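Local coordinates for La-related protein 7 homolog (Schizosaccharomyces pombe, PDB 6TZN) that binds telomerase RNA ter1 and promotes its assembly with the catalytic subunit trt1, the chain here being the C-terminal xRRM domain, at residues T14-L19 with A59-K64; H20-K25 with Y52-T57; T9-T14 with A104-G109. All blocks are in the same frame, centred on the assembly; numbering follows the deposited sequence.

Contact 1 (T14-L19 with A59-K64); sequences TRIKNL and AIIRWK. With NO3 (nitrate ion), chain B.
Thr14 and Trp63 bond side chain to side chain: the indole NE1 gives its N-H to Thr14 OG1 at 2.9 Å, the oxygen lying almost in the ring plane. OG1 can meet that edge because it sits between the backbone N and the carbonyl carbon (chi1 65°). Backbone bonds run in both directions within the pairs Thr14-Ile61 and Ile16-Ala59; that from Ile61 N to Thr14 O is 2.8 Å long and nearly straight at 176°. These are the two central strands, 13-17 and 58-63, of the RRM sheet. The non-hydrogen-bonded pair Arg15-Ile60 lies on one face, where Arg15 NH2 makes a salt bridge to Glu111; Thr14, Ile16, Ala59 and Ile61 lie on the other, with helix 66-78 against Thr14 and Trp63. Arg62 grips a nitrate ion, probably from the crystallisation liquor, with NE on O1 (2.9 Å) and NH2 on O3 (3.0 Å), while NH1 bonds Trp63 O. A leucine in place of Arg62 would probably leave the nitrate without its paired donors and Trp63 O without this one. On the face of helix 66-78, CG1 of Ile16 touches CG1 of Ile61 at 3.6 Å; past the strand, Leu19 CD1 meets Ala59 CB at 3.8 Å.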
loop_
_atom_site.group_PDB
_atom_site.type_symbol
_atom_site.label_atom_id
_atom_site.label_comp_id
_atom_site.label_asym_id
_atom_site.label_seq_id
_atom_site.Cartn_x
_atom_site.Cartn_y
_atom_site.Cartn_z
ATOM N N THR A 14 -3.003 -3.779 -4.705
ATOM C CA THR A 14 -3.622 -3.275 -3.484
ATOM C C THR A 14 -3.690 -1.757 -3.535
ATOM O O THR A 14 -2.694 -1.092 -3.836
ATOM C CB THR A 14 -2.869 -3.696 -2.212
ATOM O OG1 THR A 14 -1.564 -3.101 -2.186
ATOM C CG2 THR A 14 -2.767 -5.215 -2.120
ATOM N N ARG A 15 -4.855 -1.211 -3.227
ATOM C CA ARG A 15 -4.983 0.221 -3.031
ATOM C C ARG A 15 -4.649 0.530 -1.581
ATOM O O ARG A 15 -5.157 -0.131 -0.669
ATOM C CB ARG A 15 -6.409 0.671 -3.330
ATOM C CG ARG A 15 -6.667 2.122 -2.954
ATOM C CD ARG A 15 -8.048 2.564 -3.375
ATOM N NE ARG A 15 -8.067 2.920 -4.787
ATOM C CZ ARG A 15 -8.625 2.180 -5.736
ATOM N NH1 ARG A 15 -9.220 1.035 -5.426
ATOM N NH2 ARG A 15 -8.589 2.588 -6.996
ATOM N N ILE A 16 -3.770 1.503 -1.369
ATOM C CA ILE A 16 -3.463 2.016 -0.040
ATOM C C ILE A 16 -4.164 3.355 0.102
ATOM O O ILE A 16 -4.007 4.230 -0.757
ATOM C CB ILE A 16 -1.947 2.184 0.163
ATOM C CG1 ILE A 16 -1.182 0.929 -0.269
ATOM C CG2 ILE A 16 -1.650 2.577 1.609
ATOM C CD1 ILE A 16 -1.525 -0.298 0.532
ATOM N N LYS A 17 -4.952 3.514 1.159
ATOM C CA LYS A 17 -5.689 4.744 1.403
ATOM C C LYS A 17 -5.222 5.411 2.689
ATOM O O LYS A 17 -4.743 4.751 3.618
ATOM C CB LYS A 17 -7.196 4.482 1.508
ATOM C CG LYS A 17 -7.798 3.939 0.227
ATOM C CD LYS A 17 -9.312 3.957 0.266
ATOM C CE LYS A 17 -9.856 2.981 1.286
ATOM N NZ LYS A 17 -11.342 3.050 1.332
ATOM N N ASN A 18 -5.395 6.738 2.728
ATOM C CA ASN A 18 -5.083 7.581 3.883
ATOM C C ASN A 18 -3.586 7.793 4.083
ATOM O O ASN A 18 -3.126 8.026 5.203
ATOM C CB ASN A 18 -5.797 7.122 5.155
ATOM C CG ASN A 18 -7.287 7.039 4.956
ATOM O OD1 ASN A 18 -7.900 7.964 4.415
ATOM N ND2 ASN A 18 -7.883 5.929 5.374
ATOM N N LEU A 19 -2.825 7.750 2.993
ATOM C CA LEU A 19 -1.449 8.217 3.032
ATOM C C LEU A 19 -1.416 9.720 3.287
ATOM O O LEU A 19 -2.351 10.453 2.941
ATOM C CB LEU A 19 -0.772 7.945 1.690
ATOM C CG LEU A 19 -0.537 6.469 1.367
ATOM C CD1 LEU A 19 -0.277 6.284 -0.116
ATOM C CD2 LEU A 19 0.620 5.933 2.201
ATOM N N ALA A 59 -2.563 5.294 -3.144
ATOM C CA ALA A 59 -1.640 4.736 -4.119
ATOM C C ALA A 59 -2.138 3.356 -4.513
ATOM O O ALA A 59 -2.878 2.707 -3.770
ATOM C CB ALA A 59 -0.221 4.623 -3.545
ATOM N N ILE A 60 -1.718 2.894 -5.687
ATOM C CA ILE A 60 -1.960 1.512 -6.103
ATOM C C ILE A 60 -0.618 0.801 -6.159
ATOM O O ILE A 60 0.305 1.261 -6.840
ATOM C CB ILE A 60 -2.688 1.424 -7.453
ATOM C CG1 ILE A 60 -4.081 2.053 -7.347
ATOM C CG2 ILE A 60 -2.764 -0.030 -7.909
ATOM C CD1 ILE A 60 -4.877 2.011 -8.633
ATOM N N ILE A 61 -0.505 -0.308 -5.431
ATOM C CA ILE A 61 0.719 -1.096 -5.378
ATOM C C ILE A 61 0.546 -2.331 -6.253
ATOM O O ILE A 61 -0.421 -3.088 -6.089
ATOM C CB ILE A 61 1.054 -1.514 -3.934
ATOM C CG1 ILE A 61 0.849 -0.354 -2.945
ATOM C CG2 ILE A 61 2.475 -2.078 -3.871
ATOM C CD1 ILE A 61 1.673 0.890 -3.253
ATOM N N ARG A 62 1.482 -2.544 -7.178
ATOM C CA ARG A 62 1.570 -3.784 -7.944
ATOM C C ARG A 62 2.623 -4.648 -7.261
ATOM O O ARG A 62 3.825 -4.372 -7.355
ATOM C CB ARG A 62 1.935 -3.499 -9.404
ATOM C CG ARG A 62 1.815 -4.696 -10.364
ATOM C CD ARG A 62 3.013 -5.640 -10.276
ATOM N NE ARG A 62 3.274 -6.310 -11.543
ATOM C CZ ARG A 62 3.752 -7.542 -11.682
ATOM N NH1 ARG A 62 3.991 -8.309 -10.621
ATOM N NH2 ARG A 62 3.981 -8.014 -12.901
ATOM N N TRP A 63 2.169 -5.695 -6.575
ATOM C CA TRP A 63 3.065 -6.580 -5.851
ATOM C C TRP A 63 3.657 -7.616 -6.793
ATOM O O TRP A 63 3.122 -7.891 -7.871
ATOM C CB TRP A 63 2.307 -7.264 -4.714
ATOM C CG TRP A 63 1.928 -6.284 -3.655
ATOM C CD1 TRP A 63 0.743 -5.602 -3.541
ATOM C CD2 TRP A 63 2.750 -5.844 -2.569
ATOM N NE1 TRP A 63 0.775 -4.780 -2.437
ATOM C CE2 TRP A 63 2.001 -4.900 -1.830
ATOM C CE3 TRP A 63 4.048 -6.155 -2.151
ATOM C CZ2 TRP A 63 2.507 -4.273 -0.693
ATOM C CZ3 TRP A 63 4.551 -5.533 -1.023
ATOM C CH2 TRP A 63 3.781 -4.599 -0.305
ATOM N N LYS A 64 4.783 -8.200 -6.377
ATOM C CA LYS A 64 5.427 -9.204 -7.217
ATOM C C LYS A 64 4.531 -10.422 -7.417
ATOM O O LYS A 64 4.455 -10.963 -8.528
ATOM C CB LYS A 64 6.789 -9.605 -6.648
ATOM C CG LYS A 64 7.619 -10.452 -7.601
ATOM C CD LYS A 64 8.959 -10.830 -6.993
ATOM C CE LYS A 64 9.801 -11.621 -7.980
ATOM N NZ LYS A 64 11.128 -11.984 -7.414
HETATM N N NO3 B . 3.782 -4.670 -14.674
HETATM O O1 NO3 B . 3.189 -4.303 -13.631
HETATM O O2 NO3 B . 4.287 -3.812 -15.439
HETATM O O3 NO3 B . 3.870 -5.891 -14.981
#

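Contact 2 (H20-K25 with Y52-T57); sequences HPLTNK and YRKDET
Tyr52 carries its ring trans to the backbone N (chi1 176°), which swings it across the Thr23 side chain and sends the hydroxyl toward Pro21. Thr23 answers with OG1 trans to its own N (chi1 -161°), a setting that turns CG2 to the phenol, 3.7 Å from Tyr52 OH, and leaves OG1 to bond His86 O and Gln83 NE2. The phenol also lies near backbone, Tyr52 CE2 coming 3.4 Å from Thr23 O. Its hydroxyl donates to Glu56 O at 2.8 Å, a bond within 52-57 that holds the hydroxyl end in place and ties it to the far side of its own loop. The straight Lys25 chain runs antiparallel to the Tyr52 side chain until its CE is 3.5 Å from Tyr52 O; NZ bonds Ile50 O and a water that also accepts from Tyr52 N. The backbones come together at Pro21, whose O takes a weak bond from Asp55 N (3.0 Å, 121°) and whose CA-H points at Glu56 O. Outside this, the Leu22 and Asp55 side chains point the same way, with Leu22 CD2 3.3 Å from Asp55 OD1, while Pro21 CB rests on Thr57 CG2 at 3.9 Å. Each loop is itself tightly turned: His20 to Thr23 is a type I turn, with His20 ND1 accepting from Leu22 N, and Arg53 to Glu56 is a type II turn. At the surface of the RRM fold, the connection from strand 13-17 to helix 25-39, with Asn24 as the helix N-cap, thus packs against the tight loop joining strands 47-51 and 58-63.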
loop_
_atom_site.group_PDB
_atom_site.type_symbol
_atom_site.label_atom_id
_atom_site.label_comp_id
_atom_site.label_asym_id
_atom_site.label_seq_id
_atom_site.Cartn_x
_atom_site.Cartn_y
_atom_site.Cartn_z
ATOM N N HIS A 20 -0.337 10.177 3.902
ATOM C CA HIS A 20 -0.132 11.612 4.027
ATOM C C HIS A 20 -0.064 12.243 2.636
ATOM O O HIS A 20 0.654 11.733 1.765
ATOM C CB HIS A 20 1.142 11.908 4.803
ATOM C CG HIS A 20 1.275 13.343 5.194
ATOM N ND1 HIS A 20 1.607 14.337 4.292
ATOM C CD2 HIS A 20 1.088 13.959 6.384
ATOM C CE1 HIS A 20 1.624 15.500 4.916
ATOM N NE2 HIS A 20 1.309 15.300 6.185
ATOM N N PRO A 21 -0.797 13.334 2.386
ATOM C CA PRO A 21 -0.911 13.838 1.006
ATOM C C PRO A 21 0.397 14.343 0.423
ATOM O O PRO A 21 0.508 14.452 -0.802
ATOM C CB PRO A 21 -1.949 14.967 1.122
ATOM C CG PRO A 21 -1.885 15.385 2.561
ATOM C CD PRO A 21 -1.636 14.100 3.323
ATOM N N LEU A 22 1.388 14.665 1.250
ATOM C CA LEU A 22 2.632 15.219 0.741
ATOM C C LEU A 22 3.779 14.212 0.774
ATOM O O LEU A 22 4.948 14.598 0.678
ATOM C CB LEU A 22 2.956 16.548 1.424
ATOM C CG LEU A 22 1.925 17.642 1.069
ATOM C CD1 LEU A 22 1.976 18.798 2.046
ATOM C CD2 LEU A 22 2.095 18.141 -0.369
ATOM N N THR A 23 3.459 12.919 0.870
ATOM C CA THR A 23 4.464 11.867 0.864
ATOM C C THR A 23 4.978 11.631 -0.560
ATOM O O THR A 23 4.652 12.370 -1.497
ATOM C CB THR A 23 3.912 10.611 1.542
ATOM O OG1 THR A 23 5.002 9.766 1.931
ATOM C CG2 THR A 23 2.963 9.830 0.621
ATOM N N ASN A 24 5.830 10.617 -0.719
ATOM C CA ASN A 24 6.405 10.285 -2.017
ATOM C C ASN A 24 6.589 8.774 -2.130
ATOM O O ASN A 24 6.402 8.030 -1.165
ATOM C CB ASN A 24 7.694 11.074 -2.302
ATOM C CG ASN A 24 8.824 10.761 -1.334
ATOM O OD1 ASN A 24 8.757 9.814 -0.553
ATOM N ND2 ASN A 24 9.890 11.552 -1.403
ATOM N N LYS A 25 6.957 8.327 -3.332
ATOM C CA LYS A 25 7.058 6.892 -3.588
ATOM C C LYS A 25 8.114 6.232 -2.710
ATOM O O LYS A 25 7.927 5.099 -2.256
ATOM C CB LYS A 25 7.353 6.632 -5.064
ATOM C CG LYS A 25 6.149 6.777 -5.973
ATOM C CD LYS A 25 6.496 6.454 -7.420
ATOM C CE LYS A 25 5.383 6.895 -8.349
ATOM N NZ LYS A 25 5.355 6.115 -9.611
ATOM N N TYR A 52 1.682 6.388 -7.684
ATOM C CA TYR A 52 1.355 7.426 -6.721
ATOM C C TYR A 52 1.600 8.787 -7.351
ATOM O O TYR A 52 2.627 8.996 -7.997
ATOM C CB TYR A 52 2.186 7.300 -5.436
ATOM C CG TYR A 52 1.908 8.432 -4.486
ATOM C CD1 TYR A 52 0.704 8.505 -3.793
ATOM C CD2 TYR A 52 2.822 9.467 -4.327
ATOM C CE1 TYR A 52 0.427 9.562 -2.944
ATOM C CE2 TYR A 52 2.557 10.524 -3.476
ATOM C CZ TYR A 52 1.363 10.569 -2.793
ATOM O OH TYR A 52 1.087 11.631 -1.973
ATOM N N ARG A 53 0.652 9.699 -7.148
ATOM C CA ARG A 53 0.749 11.071 -7.628
ATOM C C ARG A 53 0.816 11.999 -6.428
ATOM O O ARG A 53 -0.007 11.891 -5.514
ATOM C CB ARG A 53 -0.470 11.438 -8.476
ATOM C CG ARG A 53 -0.376 12.821 -9.085
ATOM N N LYS A 54 1.777 12.922 -6.442
ATOM C CA LYS A 54 1.937 13.850 -5.330
ATOM C C LYS A 54 0.636 14.594 -5.050
ATOM O O LYS A 54 -0.103 14.963 -5.972
ATOM C CB LYS A 54 3.054 14.847 -5.641
ATOM C CG LYS A 54 3.394 15.764 -4.484
ATOM C CD LYS A 54 4.647 16.579 -4.763
ATOM C CE LYS A 54 4.937 17.542 -3.628
ATOM N NZ LYS A 54 4.945 16.838 -2.319
ATOM N N ASP A 55 0.353 14.798 -3.761
ATOM C CA ASP A 55 -0.848 15.476 -3.275
ATOM C C ASP A 55 -2.113 14.643 -3.391
ATOM O O ASP A 55 -3.220 15.173 -3.284
ATOM C CB ASP A 55 -1.026 16.905 -3.815
ATOM C CG ASP A 55 -0.813 17.951 -2.748
ATOM O OD1 ASP A 55 -0.959 17.623 -1.554
ATOM O OD2 ASP A 55 -0.482 19.108 -3.093
ATOM N N GLU A 56 -1.972 13.340 -3.594
ATOM C CA GLU A 56 -3.064 12.403 -3.398
ATOM C C GLU A 56 -2.830 11.627 -2.109
ATOM O O GLU A 56 -1.715 11.577 -1.581
ATOM C CB GLU A 56 -3.204 11.467 -4.605
ATOM C CG GLU A 56 -3.463 12.265 -5.894
ATOM C CD GLU A 56 -3.986 11.438 -7.051
ATOM O OE1 GLU A 56 -3.967 10.193 -6.979
ATOM O OE2 GLU A 56 -4.415 12.041 -8.057
ATOM N N THR A 57 -3.904 11.038 -1.586
ATOM C CA THR A 57 -3.836 10.286 -0.341
ATOM C C THR A 57 -3.963 8.789 -0.577
ATOM O O THR A 57 -4.111 8.028 0.385
ATOM C CB THR A 57 -4.903 10.773 0.644
ATOM O OG1 THR A 57 -6.200 10.569 0.076
ATOM C CG2 THR A 57 -4.713 12.250 0.972
HETATM O O HOH W 1 2.930 6.736 -10.558
#

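Contact 3 (T9-T14 with A104-G109); sequences TKNLLT and AELITG
Strand 103-106, at the edge of the RRM sheet, runs beside strand 13-17, and the N-H of Ile107 reaches Leu13 O at 2.9 Å and 175°, though the donor stands 35° from the carbonyl plane. The two side chains meet on the same side, CB of Leu13 to CB of Ile107 at 3.9 Å. Next to this bond a water takes the N-H of Leu13 (2.9 Å) and is also hydrogen-bonded to Ile107 O (2.7 Å), so it bridges the two backbones. The chain leaving strand 103-106 turns into helix 109-119, the additional C-terminal helix of the xRRM, whose Tyr115 and Trp116 touch the Leu13 side chain. One step back, Thr14 and Leu106 are an antiparallel non-hydrogen-bonded pair, with the CA-H of Thr14 directed at Glu105 O, 3.2 Å from the CA. Leu106 has its CG trans to the backbone N (chi1 -169°), and its two methyls then reach back over segment 9-14: CD1 comes 3.4 Å from Leu13 O, and CD2 meets Asn11 OD1 at 3.7 Å. The backbone N of Asn11 bonds Glu112 of the same helix.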
loop_
_atom_site.group_PDB
_atom_site.type_symbol
_atom_site.label_atom_id
_atom_site.label_comp_id
_atom_site.label_asym_id
_atom_site.label_seq_id
_atom_site.Cartn_x
_atom_site.Cartn_y
_atom_site.Cartn_z
ATOM N N THR A 9 -1.828 -11.370 -14.428
ATOM C CA THR A 9 -1.837 -12.169 -13.208
ATOM C C THR A 9 -2.806 -11.525 -12.227
ATOM O O THR A 9 -2.662 -10.344 -11.886
ATOM C CB THR A 9 -0.430 -12.232 -12.610
ATOM O OG1 THR A 9 0.458 -12.851 -13.551
ATOM C CG2 THR A 9 -0.422 -13.048 -11.312
ATOM N N LYS A 10 -3.796 -12.290 -11.784
ATOM C CA LYS A 10 -4.822 -11.748 -10.905
ATOM C C LYS A 10 -4.295 -11.566 -9.487
ATOM O O LYS A 10 -3.344 -12.227 -9.057
ATOM C CB LYS A 10 -6.047 -12.661 -10.887
ATOM C CG LYS A 10 -6.668 -12.856 -12.250
ATOM N N ASN A 11 -4.917 -10.628 -8.770
ATOM C CA ASN A 11 -4.739 -10.473 -7.329
ATOM C C ASN A 11 -3.368 -9.917 -6.947
ATOM O O ASN A 11 -2.858 -10.192 -5.861
ATOM C CB ASN A 11 -5.090 -11.755 -6.571
ATOM C CG ASN A 11 -6.493 -12.218 -6.879
ATOM O OD1 ASN A 11 -7.426 -11.414 -6.907
ATOM N ND2 ASN A 11 -6.652 -13.510 -7.136
ATOM N N LEU A 12 -2.789 -9.070 -7.804
ATOM C CA LEU A 12 -1.507 -8.438 -7.528
ATOM C C LEU A 12 -1.634 -7.039 -6.943
ATOM O O LEU A 12 -0.639 -6.515 -6.434
ATOM C CB LEU A 12 -0.682 -8.319 -8.817
ATOM C CG LEU A 12 -0.170 -9.592 -9.500
ATOM C CD1 LEU A 12 0.597 -9.220 -10.772
ATOM C CD2 LEU A 12 0.717 -10.381 -8.559
ATOM N N LEU A 13 -2.811 -6.420 -7.009
ATOM C CA LEU A 13 -2.945 -4.977 -6.820
ATOM C C LEU A 13 -3.615 -4.664 -5.491
ATOM O O LEU A 13 -4.690 -5.195 -5.196
ATOM C CB LEU A 13 -3.792 -4.369 -7.939
ATOM C CG LEU A 13 -3.413 -4.694 -9.379
ATOM C CD1 LEU A 13 -4.440 -4.079 -10.321
ATOM C CD2 LEU A 13 -2.007 -4.184 -9.695
ATOM N N THR A 14 -3.003 -3.779 -4.705
ATOM C CA THR A 14 -3.622 -3.275 -3.484
ATOM C C THR A 14 -3.690 -1.757 -3.535
ATOM O O THR A 14 -2.694 -1.092 -3.836
ATOM C CB THR A 14 -2.869 -3.696 -2.212
ATOM O OG1 THR A 14 -1.564 -3.101 -2.186
ATOM C CG2 THR A 14 -2.767 -5.215 -2.120
ATOM N N ALA A 104 -5.579 -0.893 3.421
ATOM C CA ALA A 104 -5.191 -1.554 2.180
ATOM C C ALA A 104 -6.330 -2.448 1.713
ATOM O O ALA A 104 -6.885 -3.217 2.506
ATOM C CB ALA A 104 -3.901 -2.366 2.344
ATOM N N GLU A 105 -6.670 -2.352 0.432
ATOM C CA GLU A 105 -7.755 -3.124 -0.164
ATOM C C GLU A 105 -7.273 -3.772 -1.453
ATOM O O GLU A 105 -6.593 -3.133 -2.260
ATOM C CB GLU A 105 -8.955 -2.226 -0.509
ATOM C CG GLU A 105 -9.409 -1.288 0.593
ATOM C CD GLU A 105 -10.490 -0.327 0.131
ATOM O OE1 GLU A 105 -11.299 0.107 0.980
ATOM O OE2 GLU A 105 -10.533 -0.003 -1.078
ATOM N N LEU A 106 -7.649 -5.032 -1.653
ATOM C CA LEU A 106 -7.331 -5.717 -2.895
ATOM C C LEU A 106 -8.221 -5.178 -4.006
ATOM O O LEU A 106 -9.436 -5.041 -3.829
ATOM C CB LEU A 106 -7.562 -7.217 -2.722
ATOM C CG LEU A 106 -7.026 -8.119 -3.834
ATOM C CD1 LEU A 106 -5.506 -8.166 -3.815
ATOM C CD2 LEU A 106 -7.620 -9.523 -3.689
ATOM N N ILE A 107 -7.619 -4.857 -5.145
ATOM C CA ILE A 107 -8.358 -4.377 -6.305
ATOM C C ILE A 107 -8.754 -5.583 -7.148
ATOM O O ILE A 107 -7.906 -6.413 -7.492
ATOM C CB ILE A 107 -7.514 -3.380 -7.117
ATOM C CG1 ILE A 107 -7.145 -2.166 -6.256
ATOM C CG2 ILE A 107 -8.263 -2.932 -8.365
ATOM C CD1 ILE A 107 -6.241 -1.161 -6.952
ATOM N N THR A 108 -10.043 -5.699 -7.460
ATOM C CA THR A 108 -10.567 -6.877 -8.148
ATOM C C THR A 108 -11.557 -6.430 -9.220
ATOM O O THR A 108 -11.745 -5.235 -9.470
ATOM C CB THR A 108 -11.258 -7.831 -7.164
ATOM O OG1 THR A 108 -12.337 -7.143 -6.517
ATOM C CG2 THR A 108 -10.281 -8.351 -6.116
ATOM N N GLY A 109 -12.194 -7.414 -9.851
ATOM C CA GLY A 109 -13.298 -7.138 -10.754
ATOM C C GLY A 109 -12.909 -6.225 -11.897
ATOM O O GLY A 109 -11.799 -6.294 -12.442
HETATM O O HOH W 2 -5.421 -7.371 -7.834
#

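In the fold
From the N terminus, the chain first enters contact 3, where 9-14 meets 104-109 and closes the longest loop, holding both helices 25-39 and 66-78. Contact 1 lies within it, 14-19 pairing with 59-64, and contact 2 lies within contact 1, closing the shortest loop around helix 25-39; none of the three cross. Thr14 belongs to both outer contacts, since strand 13-17 sits between 58-63 and 103-106 in the sheet. Contact 2 joins on at one end through Leu19 and Thr57, and does not touch contact 3. Together they run from the loops at one end of the sheet, through its centre, to the start of the C-terminal helix.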